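Local coordinates for putative malic enzyme ((S)-malate:NAD+ oxidoreductase (decarboxylating)) (Streptococcus pyogenes, PDB 2A9F), which probably catalyses the metal-dependent oxidative decarboxylation of (S)-malate with NAD+, at residues Lys65-Val70 against Pro129-Ile134; Pro90-Lys95 against Asn135-Ser140. All coordinates share one frame; numbering follows the deposited sequence.

Contact 1 of 2, residues Lys65-Val70 against Pro129-Ile134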
ATOM      1  N   LYS A  65      -8.143 -10.129  -0.222  1.00 39.48           N
ATOM      2  CA  LYS A  65      -9.210 -10.683  -1.045  1.00 39.71           C
ATOM      3  C   LYS A  65      -9.562  -9.884  -2.308  1.00 39.24           C
ATOM      4  O   LYS A  65      -9.824 -10.461  -3.375  1.00 38.04           O
ATOM      5  CB  LYS A  65     -10.461 -10.828  -0.165  1.00 40.81           C
ATOM      6  CG  LYS A  65     -11.632 -11.533  -0.815  1.00 41.35           C
ATOM      7  CD  LYS A  65     -12.830 -11.681   0.133  1.00 40.90           C
ATOM      8  CE  LYS A  65     -14.024 -12.311  -0.606  1.00 40.72           C
ATOM      9  NZ  LYS A  65     -15.330 -12.204   0.137  1.00 39.36           N
ATOM     10  N   ASN A  66      -9.560  -8.560  -2.184  1.00 38.64           N
ATOM     11  CA  ASN A  66      -9.944  -7.677  -3.291  1.00 37.53           C
ATOM     12  C   ASN A  66      -8.970  -6.515  -3.576  1.00 38.37           C
ATOM     13  O   ASN A  66      -9.276  -5.616  -4.372  1.00 35.58           O
ATOM     14  CB  ASN A  66     -11.337  -7.117  -2.987  1.00 35.98           C
ATOM     15  CG  ASN A  66     -11.968  -6.424  -4.173  1.00 36.43           C
ATOM     16  OD1 ASN A  66     -12.054  -6.991  -5.258  1.00 37.46           O
ATOM     17  ND2 ASN A  66     -12.429  -5.195  -3.966  1.00 30.81           N
ATOM     18  N   THR A  67      -7.795  -6.531  -2.952  1.00 39.78           N
ATOM     19  CA  THR A  67      -6.860  -5.438  -3.190  1.00 40.51           C
ATOM     20  C   THR A  67      -5.593  -5.797  -3.945  1.00 38.67           C
ATOM     21  O   THR A  67      -4.870  -6.724  -3.613  1.00 37.90           O
ATOM     22  CB  THR A  67      -6.430  -4.715  -1.883  1.00 41.85           C
ATOM     23  OG1 THR A  67      -5.385  -5.459  -1.254  1.00 46.79           O
ATOM     24  CG2 THR A  67      -7.612  -4.561  -0.927  1.00 40.62           C
ATOM     25  N   VAL A  68      -5.338  -5.017  -4.975  1.00 39.39           N
ATOM     26  CA  VAL A  68      -4.167  -5.197  -5.796  1.00 38.11           C
ATOM     27  C   VAL A  68      -3.281  -3.972  -5.633  1.00 37.96           C
ATOM     28  O   VAL A  68      -3.748  -2.875  -5.320  1.00 36.90           O
ATOM     29  CB  VAL A  68      -4.558  -5.349  -7.274  1.00 37.46           C
ATOM     30  CG1 VAL A  68      -3.326  -5.395  -8.133  1.00 40.64           C
ATOM     31  CG2 VAL A  68      -5.347  -6.641  -7.464  1.00 35.65           C
ATOM     32  N   ALA A  69      -1.989  -4.170  -5.813  1.00 38.13           N
ATOM     33  CA  ALA A  69      -1.071  -3.063  -5.720  1.00 37.03           C
ATOM     34  C   ALA A  69      -0.657  -2.651  -7.135  1.00 37.26           C
ATOM     35  O   ALA A  69      -0.474  -3.489  -8.017  1.00 35.39           O
ATOM     36  CB  ALA A  69       0.145  -3.469  -4.903  1.00 39.43           C
ATOM     37  N   VAL A  70      -0.556  -1.350  -7.354  1.00 37.81           N
ATOM     38  CA  VAL A  70      -0.115  -0.842  -8.632  1.00 39.07           C
ATOM     39  C   VAL A  70       1.279  -0.315  -8.301  1.00 41.89           C
ATOM     40  O   VAL A  70       1.423   0.673  -7.580  1.00 41.26           O
ATOM     41  CB  VAL A  70      -1.014   0.281  -9.105  1.00 39.43           C
ATOM     42  CG1 VAL A  70      -0.604   0.720 -10.497  1.00 38.98           C
ATOM     43  CG2 VAL A  70      -2.462  -0.191  -9.069  1.00 38.69           C
ATOM     44  N   PRO A 129       2.525 -10.664   0.647  1.00 44.08           N
ATOM     45  CA  PRO A 129       1.587 -11.097   1.687  1.00 44.11           C
ATOM     46  C   PRO A 129       0.365 -10.200   1.807  1.00 45.29           C
ATOM     47  O   PRO A 129      -0.755 -10.677   1.976  1.00 44.67           O
ATOM     48  CB  PRO A 129       2.435 -11.058   2.952  1.00 44.37           C
ATOM     49  CG  PRO A 129       3.786 -11.387   2.454  1.00 45.76           C
ATOM     50  CD  PRO A 129       3.894 -10.581   1.191  1.00 45.28           C
ATOM     51  N   THR A 130       0.616  -8.897   1.719  1.00 44.12           N
ATOM     52  CA  THR A 130      -0.397  -7.864   1.841  1.00 43.01           C
ATOM     53  C   THR A 130      -1.489  -7.898   0.793  1.00 42.70           C
ATOM     54  O   THR A 130      -2.681  -7.731   1.095  1.00 41.30           O
ATOM     55  CB  THR A 130       0.256  -6.460   1.753  1.00 43.74           C
ATOM     56  OG1 THR A 130       1.010  -6.196   2.944  1.00 49.07           O
ATOM     57  CG2 THR A 130      -0.797  -5.381   1.571  1.00 43.86           C
ATOM     58  N   PHE A 131      -1.070  -8.110  -0.445  1.00 41.25           N
ATOM     59  CA  PHE A 131      -1.982  -8.064  -1.555  1.00 41.82           C
ATOM     60  C   PHE A 131      -2.462  -9.360  -2.162  1.00 45.00           C
ATOM     61  O   PHE A 131      -1.931 -10.437  -1.880  1.00 44.85           O
ATOM     62  CB  PHE A 131      -1.352  -7.181  -2.613  1.00 41.92           C
ATOM     63  CG  PHE A 131      -0.994  -5.828  -2.097  1.00 42.87           C
ATOM     64  CD1 PHE A 131      -1.957  -4.839  -1.983  1.00 41.75           C
ATOM     65  CD2 PHE A 131       0.306  -5.551  -1.680  1.00 43.79           C
ATOM     66  CE1 PHE A 131      -1.634  -3.588  -1.464  1.00 43.14           C
ATOM     67  CE2 PHE A 131       0.640  -4.303  -1.157  1.00 43.33           C
ATOM     68  CZ  PHE A 131      -0.331  -3.318  -1.048  1.00 43.00           C
ATOM     69  N   GLY A 132      -3.501  -9.234  -2.985  1.00 44.89           N
ATOM     70  CA  GLY A 132      -4.062 -10.376  -3.670  1.00 45.00           C
ATOM     71  C   GLY A 132      -3.622 -10.341  -5.118  1.00 45.06           C
ATOM     72  O   GLY A 132      -3.868 -11.282  -5.873  1.00 45.91           O
ATOM     73  N   GLY A 133      -2.961  -9.248  -5.502  1.00 45.99           N
ATOM     74  CA  GLY A 133      -2.488  -9.103  -6.865  1.00 44.91           C
ATOM     75  C   GLY A 133      -1.532  -7.939  -7.077  1.00 45.24           C
ATOM     76  O   GLY A 133      -1.674  -6.885  -6.455  1.00 44.72           O
ATOM     77  N   ILE A 134      -0.557  -8.126  -7.967  1.00 45.05           N
ATOM     78  CA  ILE A 134       0.421  -7.089  -8.261  1.00 43.10           C
ATOM     79  C   ILE A 134       0.365  -6.642  -9.711  1.00 43.96           C
ATOM     80  O   ILE A 134       0.457  -7.468 -10.611  1.00 43.57           O
ATOM     81  CB  ILE A 134       1.856  -7.570  -8.007  1.00 41.02           C
ATOM     82  CG1 ILE A 134       2.014  -8.060  -6.560  1.00 38.41           C
ATOM     83  CG2 ILE A 134       2.817  -6.436  -8.295  1.00 39.69           C
ATOM     84  CD1 ILE A 134       1.641  -7.031  -5.490  1.00 34.75           C
TER
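Thr67 meets the loop at Phe131 and Gly132 through its carbonyl oxygen and its hydroxyl. The carbonyl oxygen accepts the amide of Gly132, Gly132 N to Thr67 O being 2.9 Å with an N-H...O angle of 171°, a nearly straight bond that ties the loop residue to the first strand. The same oxygen lies in plane at the edge of the Phe131 ring. Thr67 OG1 approaches that ring obliquely, 3.6 Å from Phe131 CD1, while it is hydrogen-bonded to Thr63 O. Val68 follows beside Gly133, with 4.4 Å between Val68 CA and Gly133 CA. At Ala69 the strands join in regular parallel register with Ile134, and Ala69 N donates to Gly133 O at 2.8 Å, although the position of that oxygen is less sure. The methyl of Ala69 then sits squarely over one face of the Phe131 ring, a CH-pi contact with Ala69 CB 3.6 Å from the ring centroid, while Thr130 CG2 covers the opposite face. Phe131 CG stands beside its backbone N (chi1 -55°), which places the ring between these two methyls. Ile134 CD1 completes the apolar patch, 3.9 Å from Ala69 CB. The strands of both segments belong to the four-stranded parallel sheet of the N-terminal domain, where strand 67-72 runs between 106-111 and 133-136. Phe131 also reaches Ile108 and Ile110 of strand 106-111, Val68 packs against helix 325-335, and Thr130 OG1 bonds to Val111 N of the second subunit.

Contact 2 of 2, residues Pro90-Lys95 against Asn135-Ser140; sequences PVMEGK and NLEDIS. With MG (magnesium ion), chain C.
Lys95 and Glu137 meet where helix 85-102 passes the C-terminal end of strand 133-136, at the C-terminal side of a parallel alpha/beta sheet, where Glu137 and Asp138 of the malic enzyme N-terminal domain bind magnesium. Glu137 can be followed outward from the strand. Its CB lies 3.7 Å from Met92 SD, and its CG rests on the same sulfur, so the thioether of the helix backs the aliphatic part of the acid. A bend at chi2 (80°) then turns the carboxylate away from the sulfur and toward both the lysine and the metal. At the tip Glu137 OE2 binds the magnesium ion, and Glu137 OE1 lies 3.1 Å from Lys95 CE. Lys95 NZ stands 3.4 Å from both Glu137 OE1 and Glu137 OE2, a salt bridge with only a weak hydrogen bond to OE2, and the two side chains cross at about a right angle. Lys95, the predicted proton acceptor, has a second salt bridge to Asp162 and a weak hydrogen bond to Tyr40 of the second subunit, the predicted proton donor, so the site is apparently assembled across the dimer. Asp138 adds the next ligand through OD1, and Asp163 and two waters join it round the ion. Asp138 OD2 accepts the amide of Leu78, which probably helps to hold the carboxylate's rotation, with Met92 CE 3.3 Å from that oxygen and Val91 CG1 3.7 Å from it, the valine crossing Asp138 at about a right angle. Magnesium lies 2.0 Å from both Glu137 OE2 and Asp138 OD1.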
ATOM      1  N   PRO A  90       0.623  10.370  -9.508  1.00 38.44           N
ATOM      2  CA  PRO A  90      -0.637  10.792 -10.138  1.00 37.33           C
ATOM      3  C   PRO A  90      -1.150   9.737 -11.115  1.00 37.81           C
ATOM      4  O   PRO A  90      -2.350   9.482 -11.188  1.00 39.99           O
ATOM      5  CB  PRO A  90      -0.255  12.089 -10.852  1.00 33.22           C
ATOM      6  CG  PRO A  90       0.790  12.631  -9.981  1.00 32.42           C
ATOM      7  CD  PRO A  90       1.638  11.427  -9.645  1.00 35.91           C
ATOM      8  N   VAL A  91      -0.234   9.125 -11.859  1.00 37.73           N
ATOM      9  CA  VAL A  91      -0.603   8.105 -12.832  1.00 38.44           C
ATOM     10  C   VAL A  91      -0.968   6.763 -12.180  1.00 40.34           C
ATOM     11  O   VAL A  91      -1.915   6.098 -12.599  1.00 42.84           O
ATOM     12  CB  VAL A  91       0.535   7.882 -13.849  1.00 37.39           C
ATOM     13  CG1 VAL A  91       0.185   6.743 -14.796  1.00 34.99           C
ATOM     14  CG2 VAL A  91       0.778   9.156 -14.627  1.00 33.52           C
ATOM     15  N   MET A  92      -0.232   6.367 -11.153  1.00 41.12           N
ATOM     16  CA  MET A  92      -0.517   5.105 -10.485  1.00 42.14           C
ATOM     17  C   MET A  92      -1.831   5.192  -9.700  1.00 44.17           C
ATOM     18  O   MET A  92      -2.587   4.229  -9.613  1.00 43.90           O
ATOM     19  CB  MET A  92       0.649   4.734  -9.565  1.00 38.68           C
ATOM     20  CG  MET A  92       2.009   4.735 -10.296  1.00 34.33           C
ATOM     21  SD  MET A  92       1.975   3.673 -11.745  1.00 29.92           S
ATOM     22  CE  MET A  92       2.281   4.820 -13.010  1.00 36.36           C
ATOM     23  N   GLU A  93      -2.136   6.344  -9.134  1.00 46.22           N
ATOM     24  CA  GLU A  93      -3.385   6.391  -8.416  1.00 48.93           C
ATOM     25  C   GLU A  93      -4.534   6.592  -9.404  1.00 48.84           C
ATOM     26  O   GLU A  93      -5.679   6.240  -9.120  1.00 46.10           O
ATOM     27  CB  GLU A  93      -3.347   7.442  -7.302  1.00 50.82           C
ATOM     28  CG  GLU A  93      -3.034   8.846  -7.692  1.00 54.43           C
ATOM     29  CD  GLU A  93      -2.710   9.696  -6.459  1.00 56.71           C
ATOM     30  OE1 GLU A  93      -1.650   9.468  -5.829  1.00 53.13           O
ATOM     31  OE2 GLU A  93      -3.522  10.585  -6.115  1.00 59.05           O
ATOM     32  N   GLY A  94      -4.218   7.124 -10.580  1.00 49.57           N
ATOM     33  CA  GLY A  94      -5.249   7.291 -11.585  1.00 48.71           C
ATOM     34  C   GLY A  94      -5.586   5.888 -12.057  1.00 47.50           C
ATOM     35  O   GLY A  94      -6.746   5.500 -12.220  1.00 46.63           O
ATOM     36  N   LYS A  95      -4.531   5.113 -12.252  1.00 46.39           N
ATOM     37  CA  LYS A  95      -4.665   3.743 -12.686  1.00 45.37           C
ATOM     38  C   LYS A  95      -5.490   2.963 -11.664  1.00 43.39           C
ATOM     39  O   LYS A  95      -6.325   2.139 -12.038  1.00 40.12           O
ATOM     40  CB  LYS A  95      -3.279   3.113 -12.831  1.00 47.78           C
ATOM     41  CG  LYS A  95      -3.269   1.781 -13.573  1.00 50.77           C
ATOM     42  CD  LYS A  95      -3.414   1.982 -15.070  1.00 53.71           C
ATOM     43  CE  LYS A  95      -3.018   0.726 -15.840  1.00 54.47           C
ATOM     44  NZ  LYS A  95      -2.721   1.086 -17.260  1.00 55.66           N
ATOM     45  N   ASN A 135       0.212  -5.340  -9.934  1.00 42.43           N
ATOM     46  CA  ASN A 135       0.193  -4.799 -11.284  1.00 43.75           C
ATOM     47  C   ASN A 135       1.396  -3.879 -11.483  1.00 44.83           C
ATOM     48  O   ASN A 135       1.380  -2.730 -11.035  1.00 45.08           O
ATOM     49  CB  ASN A 135      -1.100  -4.024 -11.548  1.00 45.70           C
ATOM     50  CG  ASN A 135      -1.012  -3.132 -12.792  1.00 47.88           C
ATOM     51  OD1 ASN A 135      -0.558  -1.993 -12.717  1.00 50.77           O
ATOM     52  ND2 ASN A 135      -1.437  -3.653 -13.941  1.00 44.64           N
ATOM     53  N   LEU A 136       2.448  -4.395 -12.127  1.00 44.81           N
ATOM     54  CA  LEU A 136       3.645  -3.604 -12.397  1.00 45.74           C
ATOM     55  C   LEU A 136       3.293  -2.586 -13.477  1.00 47.15           C
ATOM     56  O   LEU A 136       2.682  -2.936 -14.485  1.00 49.33           O
ATOM     57  CB  LEU A 136       4.788  -4.502 -12.860  1.00 42.89           C
ATOM     58  CG  LEU A 136       5.384  -5.355 -11.740  1.00 41.10           C
ATOM     59  CD1 LEU A 136       6.371  -6.364 -12.312  1.00 40.56           C
ATOM     60  CD2 LEU A 136       6.039  -4.454 -10.716  1.00 39.67           C
ATOM     61  N   GLU A 137       3.671  -1.329 -13.264  1.00 47.38           N
ATOM     62  CA  GLU A 137       3.329  -0.279 -14.218  1.00 48.66           C
ATOM     63  C   GLU A 137       4.438   0.708 -14.535  1.00 47.89           C
ATOM     64  O   GLU A 137       5.208   1.118 -13.671  1.00 48.15           O
ATOM     65  CB  GLU A 137       2.112   0.503 -13.710  1.00 48.35           C
ATOM     66  CG  GLU A 137       1.535   1.512 -14.698  1.00 48.20           C
ATOM     67  CD  GLU A 137       0.651   0.865 -15.762  1.00 49.10           C
ATOM     68  OE1 GLU A 137      -0.081  -0.095 -15.428  1.00 47.42           O
ATOM     69  OE2 GLU A 137       0.672   1.337 -16.921  1.00 48.05           O
ATOM     70  N   ASP A 138       4.492   1.089 -15.797  1.00 46.63           N
ATOM     71  CA  ASP A 138       5.453   2.050 -16.280  1.00 49.65           C
ATOM     72  C   ASP A 138       6.912   1.887 -15.856  1.00 50.06           C
ATOM     73  O   ASP A 138       7.585   2.875 -15.590  1.00 49.56           O
ATOM     74  CB  ASP A 138       4.975   3.466 -15.927  1.00 49.71           C
ATOM     75  CG  ASP A 138       3.637   3.809 -16.569  1.00 52.52           C
ATOM     76  OD1 ASP A 138       3.132   3.009 -17.400  1.00 51.89           O
ATOM     77  OD2 ASP A 138       3.094   4.888 -16.241  1.00 51.60           O
ATOM     78  N   ILE A 139       7.411   0.659 -15.773  1.00 51.48           N
ATOM     79  CA  ILE A 139       8.820   0.502 -15.445  1.00 53.51           C
ATOM     80  C   ILE A 139       9.535   0.219 -16.779  1.00 52.39           C
ATOM     81  O   ILE A 139       9.094  -0.611 -17.573  1.00 51.73           O
ATOM     82  CB  ILE A 139       9.090  -0.625 -14.389  1.00 54.59           C
ATOM     83  CG1 ILE A 139       9.654  -1.864 -15.060  1.00 54.89           C
ATOM     84  CG2 ILE A 139       7.833  -0.953 -13.618  1.00 57.18           C
ATOM     85  CD1 ILE A 139      10.087  -2.936 -14.072  1.00 57.38           C
ATOM     86  N   SER A 140      10.624   0.934 -17.032  1.00 52.24           N
ATOM     87  CA  SER A 140      11.359   0.789 -18.286  1.00 54.22           C
ATOM     88  C   SER A 140      12.014  -0.558 -18.619  1.00 55.28           C
ATOM     89  O   SER A 140      12.436  -1.323 -17.739  1.00 52.74           O
ATOM     90  CB  SER A 140      12.426   1.879 -18.379  1.00 55.18           C
ATOM     91  OG  SER A 140      13.384   1.729 -17.341  1.00 56.50           O
TER
HETATM   92 MG    MG C 801       1.387   2.531 -18.304  1.00 27.22          MG
HETATM   93  O   HOH W   1       0.852   4.223 -17.413  1.00 48.15           O
HETATM   94  O   HOH W   2       2.162   3.370 -20.151  1.00 46.12           O

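Overall arrangement
Contact 1 and contact 2 both use strand 133-136, contact 1 its beginning and contact 2 its end, and Ala69 O and Asn135 N, 2.8 Å apart in a probable hydrogen bond, join them. Both contacts are buried, and their centres lie about 14 Å apart. Contact 1 pairs strand with strand through backbone bonds and hydrocarbon packing; contact 2 sets a helix against the strand's end, where carboxylates, an ammonium group and magnesium dominate. Strand 67-72 leads into helix 85-102, and Val70 of contact 1 packs on Met92 of contact 2. Both contacts also touch the second subunit.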